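Local coordinates for protein diaminobutyrate-pyruvate transaminase and L-2,4-diaminobutyrate decarboxylase (Vibrio parahaemolyticus, PDB 2QMA) that probably binds pyridoxal 5'-phosphate and acts as a carbon-carbon lyase in its decarboxylase-like C-terminal domain, the part of a longer transaminase-decarboxylase protein described here, at residues S39-A44 and S82-V87; L112-A117 and F381-N386; D154-A159 and L337-S342; P197-K202 and G256-A261; D437-N442 and G464-K469. All blocks are in the same frame, centred on the assembly; numbering follows the deposited sequence.

Contact 1 of 5, residues S39-A44 and S82-V87; sequences SHTTSA and SVIDDV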
# COMPACT_ATOMS: atom_id res chain seq x y z
N SER A 39 23.22 3.33 -10.44
CA SER A 39 24.29 4.29 -10.18
C SER A 39 23.99 5.66 -10.82
O SER A 39 24.20 6.70 -10.19
CB SER A 39 25.65 3.72 -10.62
OG SER A 39 26.12 2.76 -9.67
N HIS A 40 23.49 5.66 -12.07
CA HIS A 40 23.00 6.88 -12.74
C HIS A 40 21.95 7.60 -11.88
O HIS A 40 22.02 8.82 -11.68
CB HIS A 40 22.40 6.56 -14.12
CG HIS A 40 22.14 7.78 -14.95
ND1 HIS A 40 23.10 8.34 -15.77
CD2 HIS A 40 21.05 8.58 -15.05
CE1 HIS A 40 22.61 9.42 -16.35
NE2 HIS A 40 21.37 9.59 -15.93
N THR A 41 20.97 6.84 -11.40
CA THR A 41 19.84 7.39 -10.66
C THR A 41 20.34 7.96 -9.33
O THR A 41 19.92 9.03 -8.92
CB THR A 41 18.75 6.31 -10.40
OG1 THR A 41 18.41 5.67 -11.63
CG2 THR A 41 17.49 6.92 -9.82
N THR A 42 21.26 7.25 -8.67
CA THR A 42 21.83 7.70 -7.39
C THR A 42 22.57 9.03 -7.62
O THR A 42 22.42 10.00 -6.85
CB THR A 42 22.75 6.61 -6.77
OG1 THR A 42 21.95 5.50 -6.32
CG2 THR A 42 23.57 7.14 -5.55
N SER A 43 23.33 9.08 -8.71
CA SER A 43 24.03 10.30 -9.12
C SER A 43 23.05 11.46 -9.39
O SER A 43 23.28 12.58 -8.92
CB SER A 43 24.92 10.04 -10.33
OG SER A 43 25.42 11.26 -10.79
N ALA A 44 21.96 11.19 -10.11
CA ALA A 44 20.99 12.24 -10.44
C ALA A 44 20.34 12.81 -9.17
O ALA A 44 20.13 14.01 -9.07
CB ALA A 44 19.93 11.72 -11.38
N SER A 82 18.15 8.88 -19.94
CA SER A 82 17.65 10.23 -20.27
C SER A 82 16.30 10.51 -19.59
O SER A 82 16.04 11.64 -19.15
CB SER A 82 17.65 10.55 -21.78
OG SER A 82 16.67 9.84 -22.52
N VAL A 83 15.46 9.48 -19.48
CA VAL A 83 14.17 9.60 -18.80
C VAL A 83 14.41 9.90 -17.32
O VAL A 83 13.69 10.74 -16.72
CB VAL A 83 13.34 8.31 -18.94
CG1 VAL A 83 12.04 8.44 -18.12
CG2 VAL A 83 13.02 8.00 -20.45
N ILE A 84 15.40 9.23 -16.73
CA ILE A 84 15.84 9.50 -15.37
C ILE A 84 16.27 10.96 -15.24
O ILE A 84 15.95 11.61 -14.27
CB ILE A 84 16.99 8.55 -14.92
CG1 ILE A 84 16.43 7.14 -14.65
CG2 ILE A 84 17.67 9.07 -13.68
CD1 ILE A 84 17.51 6.05 -14.69
N ASP A 85 17.02 11.47 -16.23
CA ASP A 85 17.51 12.85 -16.21
C ASP A 85 16.34 13.81 -16.22
O ASP A 85 16.31 14.77 -15.47
CB ASP A 85 18.34 13.16 -17.47
CG ASP A 85 19.73 12.57 -17.43
OD1 ASP A 85 20.22 12.13 -16.36
OD2 ASP A 85 20.35 12.57 -18.53
N ASP A 86 15.38 13.52 -17.11
CA ASP A 86 14.17 14.30 -17.29
C ASP A 86 13.32 14.35 -16.02
O ASP A 86 12.79 15.40 -15.70
CB ASP A 86 13.32 13.72 -18.42
CG ASP A 86 13.92 13.99 -19.79
OD1 ASP A 86 14.94 14.69 -19.85
OD2 ASP A 86 13.41 13.48 -20.81
N VAL A 87 13.16 13.22 -15.35
CA VAL A 87 12.37 13.20 -14.10
C VAL A 87 13.11 13.90 -12.98
O VAL A 87 12.50 14.61 -12.21
CB VAL A 87 11.92 11.80 -13.65
CG1 VAL A 87 10.90 11.24 -14.63
CG2 VAL A 87 13.07 10.86 -13.54
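Residues 39-44 and 82-87 lie within helices 32-51 and 80-92, and the two axes run nearly parallel, 19° apart and 10.0 Å at closest approach, with Thr41 level with Ile84 and Ala44 with Asp85 along the backbones. The polar part of the contact is a histidine-carboxylate hydrogen bond. His40 NE2 donates to Asp85 OD1 over 2.8 Å. The oxygen lies close to the plane of the imidazole, whereas the ring nitrogen meets the carboxylate from above its plane, the two planes being turned 38° apart. With CG anti to the backbone N (chi1 -168°), His40 carries its ring across to the neighbouring helix. Next to this bond, Ile84 fills the apolar part: its CG2 lies at the imidazole edge, 3.7 Å from His40 CD2, and 4.2 Å from Ala44 CB. The other branch ends with Ile84 CD1 3.2 Å from Thr41 OG1, a hydroxyl already hydrogen-bonded to Val37 O one turn back in its own helix. Both helices belong to the N-terminal part of the chain and pack against the second subunit, where Met121 of that subunit touches Thr41 and Val87, and Met382 of that subunit lies on Ile84, placing both at the dimer interface.

Contact 2 of 5, residues L112-A117 and F381-N386; sequences LMPAVA and FMTMQN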
# COMPACT_ATOMS: atom_id res chain seq x y z
N LEU A 112 14.86 7.82 6.91
CA LEU A 112 16.06 7.28 7.46
C LEU A 112 16.83 6.54 6.38
O LEU A 112 16.27 5.81 5.58
CB LEU A 112 15.73 6.31 8.60
CG LEU A 112 15.98 6.73 10.07
CD1 LEU A 112 15.99 5.48 10.95
CD2 LEU A 112 17.23 7.61 10.32
N MSE A 113 18.13 6.71 6.41
CA MSE A 113 18.99 6.06 5.42
C MSE A 113 18.77 4.55 5.30
O MSE A 113 18.73 4.04 4.17
CB MSE A 113 20.46 6.36 5.73
CG MSE A 113 21.37 6.11 4.53
SE MSE A 113 21.07 7.48 3.21
CE MSE A 113 22.00 8.95 4.14
N PRO A 114 18.67 3.83 6.43
CA PRO A 114 18.39 2.40 6.35
C PRO A 114 17.08 2.02 5.67
O PRO A 114 17.04 0.99 5.00
CB PRO A 114 18.38 1.95 7.83
CG PRO A 114 18.31 3.17 8.62
CD PRO A 114 18.96 4.24 7.82
N ALA A 115 16.05 2.85 5.83
CA ALA A 115 14.81 2.67 5.04
C ALA A 115 15.03 2.91 3.54
O ALA A 115 14.55 2.14 2.73
CB ALA A 115 13.72 3.52 5.58
N VAL A 116 15.79 3.95 3.18
CA VAL A 116 16.08 4.21 1.76
C VAL A 116 16.90 3.05 1.12
O VAL A 116 16.59 2.60 0.02
CB VAL A 116 16.70 5.61 1.56
CG1 VAL A 116 17.04 5.90 0.06
CG2 VAL A 116 15.77 6.67 2.09
N ALA A 117 17.93 2.56 1.81
CA ALA A 117 18.72 1.42 1.31
C ALA A 117 17.78 0.23 1.17
O ALA A 117 17.82 -0.46 0.16
CB ALA A 117 19.87 1.08 2.26
N PHE A 381 13.38 -3.94 9.72
CA PHE A 381 14.35 -4.99 10.02
C PHE A 381 15.76 -4.41 9.90
O PHE A 381 16.59 -4.60 10.80
CB PHE A 381 14.11 -6.21 9.11
CG PHE A 381 15.05 -7.37 9.31
CD1 PHE A 381 14.89 -8.24 10.38
CD2 PHE A 381 16.03 -7.65 8.36
CE1 PHE A 381 15.71 -9.35 10.52
CE2 PHE A 381 16.86 -8.76 8.51
CZ PHE A 381 16.69 -9.61 9.58
N MSE A 382 16.02 -3.68 8.81
CA MSE A 382 17.34 -3.05 8.61
C MSE A 382 17.59 -1.87 9.55
O MSE A 382 18.68 -1.76 10.14
CB MSE A 382 17.53 -2.63 7.14
CG MSE A 382 17.43 -3.83 6.21
SE MSE A 382 17.97 -3.56 4.38
CE MSE A 382 19.65 -2.63 4.71
N THR A 383 16.58 -1.03 9.72
CA THR A 383 16.67 0.13 10.61
C THR A 383 17.05 -0.25 12.06
O THR A 383 17.93 0.41 12.68
CB THR A 383 15.36 0.95 10.58
OG1 THR A 383 15.31 1.75 9.39
CG2 THR A 383 15.25 1.82 11.81
N MSE A 384 16.44 -1.32 12.59
CA MSE A 384 16.73 -1.74 13.99
C MSE A 384 18.11 -2.40 14.19
O MSE A 384 18.64 -2.43 15.31
CB MSE A 384 15.61 -2.62 14.55
CG MSE A 384 14.26 -1.86 14.65
SE MSE A 384 14.34 -0.10 15.47
CE MSE A 384 14.58 0.98 13.94
N GLN A 385 18.65 -2.95 13.11
CA GLN A 385 20.02 -3.48 13.13
C GLN A 385 21.08 -2.39 13.09
O GLN A 385 22.19 -2.59 13.63
CB GLN A 385 20.25 -4.44 11.98
CG GLN A 385 19.53 -5.77 12.11
CD GLN A 385 19.81 -6.59 10.87
OE1 GLN A 385 20.92 -7.08 10.68
NE2 GLN A 385 18.82 -6.68 9.98
N ASN A 386 20.74 -1.28 12.44
CA ASN A 386 21.64 -0.20 12.07
C ASN A 386 21.59 0.97 13.09
O ASN A 386 22.48 1.13 13.92
CB ASN A 386 21.30 0.25 10.63
CG ASN A 386 22.04 1.51 10.19
OD1 ASN A 386 21.45 2.40 9.54
ND2 ASN A 386 23.35 1.60 10.52
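This is a buried helix-helix contact at the dimer interface, where the first turn of helix 113-125 packs against the last turns of helix 377-386. The short segments run mostly antiparallel, 139° apart with axes 8.3 Å at closest approach, and Pro114 and Thr383 bring their CA atoms within 5.1 Å. Pro114 is at the centre of the contact. Its ring carbons enter between two polar side chains of the other helix, with Pro114 CG 3.4 Å from Thr383 OG1 and equally 3.4 Å from Asn386 OD1. Asn386 reaches the proline because its CG stands anti to the backbone N (chi1 172°), which sends the amide across the ring at about a right angle. The oxygen faces the proline carbons, while ND2 is bound to Ala78 O of the second subunit, a bond that should help fix the rotation of the amide. Thr383 is divided in a similar way: OG1 hydrogen-bonds Gln329, and the methyl CG2 lies 3.8 Å from Leu112 CD1, the two side chains crossing nearly perpendicularly. One turn after Pro114, Ala117 CB lies 4.5 Å from CE of the selenomethionine Met382, a looser apolar touch. Leu112 occupies the N-cap position of its helix, and its side chain is about 12 Å from that of Lys325, the predicted cofactor-attachment lysine, which carries no cofactor in this structure. Around this core, Leu392 of helix 389-411 touches Leu112, helix 136-152 receives Phe381, and Phe23 and Leu80 of the second subunit pack against the helix pair.

Contact 3 of 5, residues D154-A159 and L337-S342; sequences DLSEKA and LVNDKS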
# COMPACT_ATOMS: atom_id res chain seq x y z
N ASP A 154 4.81 -4.80 24.92
CA ASP A 154 4.51 -5.61 26.13
C ASP A 154 3.18 -6.38 26.03
O ASP A 154 2.46 -6.55 27.01
CB ASP A 154 4.54 -4.71 27.39
CG ASP A 154 5.91 -4.15 27.67
OD1 ASP A 154 6.87 -4.95 27.68
OD2 ASP A 154 6.05 -2.91 27.85
N LEU A 155 2.85 -6.86 24.82
CA LEU A 155 1.61 -7.57 24.59
C LEU A 155 1.69 -9.01 25.09
O LEU A 155 2.79 -9.50 25.37
CB LEU A 155 1.25 -7.55 23.08
CG LEU A 155 1.20 -6.16 22.39
CD1 LEU A 155 0.90 -6.32 20.89
CD2 LEU A 155 0.18 -5.22 23.02
N SER A 156 0.53 -9.66 25.25
CA SER A 156 0.41 -11.05 25.78
C SER A 156 1.08 -12.12 24.93
O SER A 156 1.51 -11.88 23.78
CB SER A 156 -1.08 -11.47 26.01
OG SER A 156 -1.84 -11.78 24.80
N GLU A 157 1.13 -13.34 25.49
CA GLU A 157 1.69 -14.49 24.78
C GLU A 157 0.96 -14.76 23.46
O GLU A 157 1.54 -15.26 22.51
CB GLU A 157 1.68 -15.73 25.67
CG GLU A 157 2.68 -15.61 26.83
CD GLU A 157 3.03 -16.94 27.46
OE1 GLU A 157 2.43 -17.97 27.06
OE2 GLU A 157 3.92 -16.95 28.34
N LYS A 158 -0.31 -14.36 23.39
CA LYS A 158 -1.13 -14.63 22.20
C LYS A 158 -1.06 -13.57 21.09
O LYS A 158 -1.77 -13.70 20.08
CB LYS A 158 -2.57 -14.85 22.64
CG LYS A 158 -2.67 -15.89 23.73
CD LYS A 158 -4.00 -16.59 23.66
CE LYS A 158 -4.82 -16.34 24.92
NZ LYS A 158 -5.94 -17.32 24.97
N ALA A 159 -0.20 -12.57 21.26
CA ALA A 159 -0.25 -11.42 20.37
C ALA A 159 0.33 -11.76 18.99
O ALA A 159 1.10 -12.73 18.84
CB ALA A 159 0.46 -10.27 20.99
N LEU A 337 -1.16 -4.39 15.31
CA LEU A 337 -0.88 -5.44 16.29
C LEU A 337 -2.17 -5.79 17.02
O LEU A 337 -3.05 -4.91 17.24
CB LEU A 337 0.16 -4.98 17.32
CG LEU A 337 1.44 -4.36 16.72
CD1 LEU A 337 2.33 -3.91 17.88
CD2 LEU A 337 2.19 -5.37 15.80
N VAL A 338 -2.29 -7.05 17.37
CA VAL A 338 -3.40 -7.50 18.19
C VAL A 338 -2.91 -8.30 19.40
O VAL A 338 -1.91 -9.03 19.32
CB VAL A 338 -4.51 -8.34 17.39
CG1 VAL A 338 -5.15 -7.47 16.23
CG2 VAL A 338 -4.00 -9.70 16.94
N ASN A 339 -3.60 -8.12 20.52
CA ASN A 339 -3.24 -8.83 21.72
C ASN A 339 -3.60 -10.31 21.67
O ASN A 339 -2.94 -11.14 22.32
CB ASN A 339 -3.86 -8.16 22.97
CG ASN A 339 -2.79 -7.66 23.95
OD1 ASN A 339 -1.79 -8.36 24.20
ND2 ASN A 339 -3.02 -6.47 24.54
N ASP A 340 -4.59 -10.65 20.86
CA ASP A 340 -5.00 -12.10 20.77
C ASP A 340 -5.17 -12.46 19.30
O ASP A 340 -6.15 -12.07 18.66
CB ASP A 340 -6.33 -12.30 21.52
CG ASP A 340 -6.73 -13.75 21.62
OD1 ASP A 340 -6.24 -14.58 20.80
OD2 ASP A 340 -7.54 -14.08 22.51
N LYS A 341 -4.18 -13.13 18.75
CA LYS A 341 -4.20 -13.51 17.33
C LYS A 341 -5.44 -14.31 16.89
O LYS A 341 -5.75 -14.37 15.68
CB LYS A 341 -2.92 -14.25 16.95
CG LYS A 341 -2.81 -15.63 17.58
CD LYS A 341 -1.42 -16.11 17.27
CE LYS A 341 -1.03 -17.24 18.17
NZ LYS A 341 0.43 -17.51 17.95
N SER A 342 -6.17 -14.89 17.85
CA SER A 342 -7.40 -15.59 17.50
C SER A 342 -8.41 -14.62 16.84
O SER A 342 -9.25 -15.04 16.04
CB SER A 342 -7.99 -16.35 18.70
OG SER A 342 -8.77 -15.48 19.47
O HOH W 1 1.55 -15.22 19.92
O HOH W 2 -7.88 -16.52 23.01
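A type I beta turn, Ser156 to Ala159, leads the chain into strand 160-164, outermost in this chain's mixed sheet, and fits against the end of its antiparallel neighbour, strand 334-338. Two good hydrogen bonds join the segments, beside a weak one from Ser156 OG to Asn339 OD1. Ser156 N donates to Asn339 OD1 over 2.9 Å, almost along the C=O axis, and Lys341 N donates to Lys158 O over 2.8 Å with an N-H...O angle of 169°. Asn339 ND2 binds Ala316 O and Glu314 O, which would hold the amide against rotation. The apolar component is Leu155, whose CD1 sits 3.9 Å from Leu337 CB while its CB lies against Asn339 OD1. Charged groups are linked through water. Lys158 and Asp340 extend side by side, Lys158 NZ 4.4 Å from Asp340 OD2, and a water accepts from Lys158 NZ and donates to Asp340 OD2. Asp340 OD1 takes the backbone N of Ser342 in an Asx turn. A second water ties the turn to the extended chain of Lys341: it donates to Glu157 O and Ala159 O and accepts from Lys341 NZ at 3.2 Å.

Contact 4 of 5, residues P197-K202 and G256-A261; sequences PDYADK and GLIPFA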
# COMPACT_ATOMS: atom_id res chain seq x y z
N PRO A 197 -25.33 -7.83 11.31
CA PRO A 197 -26.52 -8.29 12.06
C PRO A 197 -27.65 -7.23 12.05
O PRO A 197 -27.38 -6.04 11.79
CB PRO A 197 -25.94 -8.55 13.46
CG PRO A 197 -24.82 -7.54 13.60
CD PRO A 197 -24.19 -7.59 12.21
N ASP A 198 -28.90 -7.62 12.35
CA ASP A 198 -30.02 -6.63 12.37
C ASP A 198 -29.88 -5.53 13.43
O ASP A 198 -30.42 -4.45 13.27
CB ASP A 198 -31.46 -7.25 12.46
CG ASP A 198 -32.60 -6.15 12.27
OD1 ASP A 198 -32.68 -5.54 11.19
OD2 ASP A 198 -33.38 -5.84 13.21
N TYR A 199 -29.12 -5.79 14.49
CA TYR A 199 -28.86 -4.77 15.48
C TYR A 199 -27.69 -3.84 15.14
O TYR A 199 -27.30 -3.01 15.96
CB TYR A 199 -28.65 -5.43 16.86
CG TYR A 199 -27.57 -6.49 16.92
CD1 TYR A 199 -26.22 -6.14 17.08
CD2 TYR A 199 -27.88 -7.86 16.82
CE1 TYR A 199 -25.22 -7.10 17.15
CE2 TYR A 199 -26.86 -8.82 16.91
CZ TYR A 199 -25.53 -8.41 17.06
OH TYR A 199 -24.50 -9.32 17.12
N ALA A 200 -27.13 -3.95 13.94
CA ALA A 200 -25.96 -3.10 13.56
C ALA A 200 -26.21 -1.59 13.73
O ALA A 200 -25.26 -0.82 13.95
CB ALA A 200 -25.52 -3.37 12.12
N ASP A 201 -27.46 -1.17 13.54
CA ASP A 201 -27.81 0.26 13.58
C ASP A 201 -27.58 0.84 14.98
O ASP A 201 -27.51 2.06 15.17
CB ASP A 201 -29.26 0.44 13.16
CG ASP A 201 -30.27 -0.03 14.24
OD1 ASP A 201 -30.34 -1.24 14.59
OD2 ASP A 201 -31.02 0.84 14.74
N LYS A 202 -27.48 -0.05 15.96
CA LYS A 202 -27.24 0.35 17.33
C LYS A 202 -25.77 0.45 17.69
O LYS A 202 -25.44 1.03 18.72
CB LYS A 202 -27.94 -0.61 18.30
CG LYS A 202 -29.44 -0.44 18.34
CD LYS A 202 -30.07 -1.78 18.75
CE LYS A 202 -31.37 -1.58 19.48
NZ LYS A 202 -32.47 -1.64 18.51
N GLY A 256 -30.60 1.89 24.49
CA GLY A 256 -30.64 0.75 23.57
C GLY A 256 -29.46 0.70 22.58
O GLY A 256 -29.37 -0.24 21.77
N LEU A 257 -28.54 1.67 22.65
CA LEU A 257 -27.29 1.61 21.85
C LEU A 257 -26.27 0.60 22.41
O LEU A 257 -26.33 0.20 23.60
CB LEU A 257 -26.68 3.03 21.66
CG LEU A 257 -27.67 4.09 21.13
CD1 LEU A 257 -27.00 5.47 21.12
CD2 LEU A 257 -28.16 3.72 19.74
N ILE A 258 -25.34 0.18 21.54
CA ILE A 258 -24.38 -0.88 21.84
C ILE A 258 -22.95 -0.30 21.57
O ILE A 258 -22.40 -0.47 20.50
CB ILE A 258 -24.69 -2.17 21.03
CG1 ILE A 258 -26.14 -2.67 21.28
CG2 ILE A 258 -23.63 -3.27 21.29
CD1 ILE A 258 -26.56 -3.86 20.39
N PRO A 259 -22.38 0.44 22.54
CA PRO A 259 -20.98 0.89 22.38
C PRO A 259 -20.11 -0.39 22.38
O PRO A 259 -20.14 -1.13 23.35
CB PRO A 259 -20.74 1.75 23.64
CG PRO A 259 -22.12 2.07 24.17
CD PRO A 259 -22.94 0.85 23.84
N PHE A 260 -19.40 -0.66 21.30
CA PHE A 260 -18.64 -1.92 21.19
C PHE A 260 -17.14 -1.70 21.02
O PHE A 260 -16.35 -2.64 21.15
CB PHE A 260 -19.15 -2.75 20.00
CG PHE A 260 -18.75 -2.23 18.63
CD1 PHE A 260 -17.62 -2.72 17.98
CD2 PHE A 260 -19.49 -1.23 18.02
CE1 PHE A 260 -17.25 -2.25 16.69
CE2 PHE A 260 -19.13 -0.73 16.77
CZ PHE A 260 -18.01 -1.25 16.09
N ALA A 261 -16.76 -0.46 20.67
CA ALA A 261 -15.35 -0.18 20.51
C ALA A 261 -15.03 1.24 20.94
O ALA A 261 -15.86 2.15 20.79
CB ALA A 261 -14.91 -0.32 19.02
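Ile258 meets the Tyr199 ring obliquely, with Ile258 CD1 4.0 Å from Tyr199 CD1, while Pro197 CB lies over one face of that ring, 3.5 Å above its plane and displaced toward the rim. The phenol ends in a hydrogen bond to Ser187. Phe260 has Ala261 CB over one face and Ile258 O at its edge. Ile258 points its side chain at the loop: CG1 lies 4.0 Å from Lys202 CB, and the backbone there supplies the hydrogen bond of the contact. Ile258 N donates to Lys202 O over 2.9 Å with an N-H...O angle of 165°, approaching from above the carbonyl plane. Lys202 then lays its aliphatic chain along Gly256 O, which CE approaches to 3.3 Å, before a bend at chi4 (93°) turns NZ aside. Gly256 takes positive phi in the Schellman motif that ends helix 245-254, a backbone shape that by itself favours glycine. This helix leads from strand 229-232 into 258-265, which pairs through Ile258 and Arg204 with strand 203-208 in the parallel part of the sheet; such an alpha/beta build is characteristic of the large domain of fold-type I pyridoxal-phosphate enzymes.

Contact 5 of 5, residues D437-N442 and G464-K469; sequences DLDELN and GKTALK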
# COMPACT_ATOMS: atom_id res chain seq x y z
N ASP A 437 -6.34 41.75 10.92
CA ASP A 437 -7.13 40.53 11.09
C ASP A 437 -6.12 39.37 11.12
O ASP A 437 -5.38 39.16 10.17
CB ASP A 437 -8.15 40.38 9.95
CG ASP A 437 -9.11 39.20 10.15
OD1 ASP A 437 -8.70 38.13 10.64
OD2 ASP A 437 -10.30 39.34 9.80
N LEU A 438 -6.05 38.67 12.25
CA LEU A 438 -5.08 37.59 12.43
C LEU A 438 -5.47 36.33 11.68
O LEU A 438 -4.61 35.66 11.13
CB LEU A 438 -4.85 37.30 13.92
CG LEU A 438 -4.50 38.52 14.77
CD1 LEU A 438 -4.41 38.12 16.23
CD2 LEU A 438 -3.23 39.25 14.29
N ASP A 439 -6.76 36.00 11.67
CA ASP A 439 -7.22 34.83 10.91
C ASP A 439 -6.82 35.01 9.45
O ASP A 439 -6.33 34.07 8.80
CB ASP A 439 -8.74 34.61 11.06
CG ASP A 439 -9.12 33.98 12.41
OD1 ASP A 439 -8.22 33.46 13.11
OD2 ASP A 439 -10.32 33.98 12.77
N GLU A 440 -6.99 36.23 8.95
CA GLU A 440 -6.68 36.55 7.57
C GLU A 440 -5.18 36.52 7.33
O GLU A 440 -4.73 35.96 6.33
CB GLU A 440 -7.27 37.92 7.20
CG GLU A 440 -7.05 38.31 5.75
CD GLU A 440 -7.05 39.81 5.53
OE1 GLU A 440 -7.74 40.54 6.28
OE2 GLU A 440 -6.34 40.27 4.61
N LEU A 441 -4.44 37.13 8.26
CA LEU A 441 -2.99 37.27 8.16
C LEU A 441 -2.32 35.90 8.18
O LEU A 441 -1.51 35.59 7.31
CB LEU A 441 -2.45 38.16 9.29
CG LEU A 441 -0.95 38.13 9.57
CD1 LEU A 441 -0.18 38.72 8.39
CD2 LEU A 441 -0.58 38.84 10.87
N ASN A 442 -2.69 35.07 9.15
CA ASN A 442 -2.07 33.75 9.26
C ASN A 442 -2.43 32.77 8.15
O ASN A 442 -1.59 31.97 7.71
CB ASN A 442 -2.30 33.17 10.66
CG ASN A 442 -1.50 33.87 11.71
OD1 ASN A 442 -0.32 33.55 11.93
ND2 ASN A 442 -2.12 34.86 12.38
N GLY A 464 -11.23 28.24 17.81
CA GLY A 464 -11.86 29.02 16.75
C GLY A 464 -10.95 30.03 16.07
O GLY A 464 -11.43 30.93 15.39
N LYS A 465 -9.63 29.88 16.26
CA LYS A 465 -8.64 30.80 15.68
C LYS A 465 -7.73 30.05 14.70
O LYS A 465 -7.38 28.91 14.96
CB LYS A 465 -7.84 31.47 16.79
CG LYS A 465 -8.71 32.31 17.71
CD LYS A 465 -7.94 33.21 18.64
CE LYS A 465 -7.54 32.49 19.91
NZ LYS A 465 -8.72 32.07 20.72
N THR A 466 -7.38 30.67 13.57
CA THR A 466 -6.42 30.04 12.65
C THR A 466 -5.06 30.01 13.37
O THR A 466 -4.58 31.03 13.88
CB THR A 466 -6.32 30.78 11.29
OG1 THR A 466 -7.49 30.50 10.51
CG2 THR A 466 -5.14 30.29 10.50
N ALA A 467 -4.50 28.81 13.45
CA ALA A 467 -3.19 28.60 14.04
C ALA A 467 -2.28 28.07 12.95
O ALA A 467 -2.71 27.30 12.09
CB ALA A 467 -3.26 27.59 15.17
N LEU A 468 -1.03 28.53 12.98
CA LEU A 468 0.06 27.86 12.28
C LEU A 468 0.57 26.70 13.11
O LEU A 468 0.45 26.72 14.32
CB LEU A 468 1.21 28.83 12.05
CG LEU A 468 0.80 30.08 11.24
CD1 LEU A 468 1.92 31.07 11.35
CD2 LEU A 468 0.52 29.71 9.78
N LYS A 469 1.15 25.71 12.43
CA LYS A 469 1.67 24.51 13.07
C LYS A 469 3.05 24.09 12.55
O LYS A 469 3.29 24.04 11.33
CB LYS A 469 0.68 23.33 12.91
CG LYS A 469 1.24 22.00 13.41
CD LYS A 469 0.13 20.89 13.45
CE LYS A 469 -0.30 20.45 12.05
NZ LYS A 469 -1.25 19.26 12.17
O HOH W 3 -5.31 33.81 13.81
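With CG anti to its carbonyl carbon (chi1 -77°), Asp439 places its carboxylate beside the start of strand 465-471; Asn442, one turn on in helix 438-452, takes nearly the same torsion (chi1 -71°) and sets its CB against Thr466 and its OD1 beside Leu468. The first of these makes the direct hydrogen bond between the segments: Thr466 N donates to Asp439 OD1 over 2.9 Å, the N-H pointing almost straight at the oxygen (168°) but meeting it from above the carboxylate plane. A water also donates to OD1 and to Thr466 O, so one carboxylate oxygen is tied directly to the backbone N of Thr466 and through water to its carbonyl. Asn442 supplies the van der Waals half. Its CB lies 4.0 Å from Thr466 CG2, and its OD1 is 3.4 Å from Leu468 CD1, the two side chains crossing at about a right angle. The amide is held from both ends: OD1 accepts from Ala431 N of strand 426-431, and ND2 donates to Leu438 O over 2.9 Å. That carbonyl also takes Asn442 N, the two donors arriving at opposite faces of its plane. At the helix start Asp437 is the N-cap, its OD1 accepting from Glu440 N at 3.1 Å. Helix 438-452 packs on the four-stranded antiparallel sheet, consistent with the small C-terminal alpha/beta part of fold-type I enzymes; strand 465-471 runs there between 426-431 and 458-462, and Leu468 reaches on to Leu445 and Arg446 of the helix.

In the fold
The five contacts illustrate how a fold-type I subunit distributes its joints. Contacts 1 and 2, with centres about 23 Å apart, both meet the second subunit: Met382 of contact 2 packs on Ile84 of contact 1 across the dimer. Contact 2 closes a long loop of chain within which contacts 3 and 4 are nested. These two reach the same mixed sheet, about 26 Å apart between centres, one near strand 160-164, outermost within this chain, and the other at strands 203-208 and 258-265. Contact 5 belongs to the separate antiparallel sheet, about 20 Å from contact 2 at nearest atoms. The side chain of Leu112 in contact 2 is about 12 Å from that of Lys325, the predicted cofactor lysine; the other contacts lie away from it.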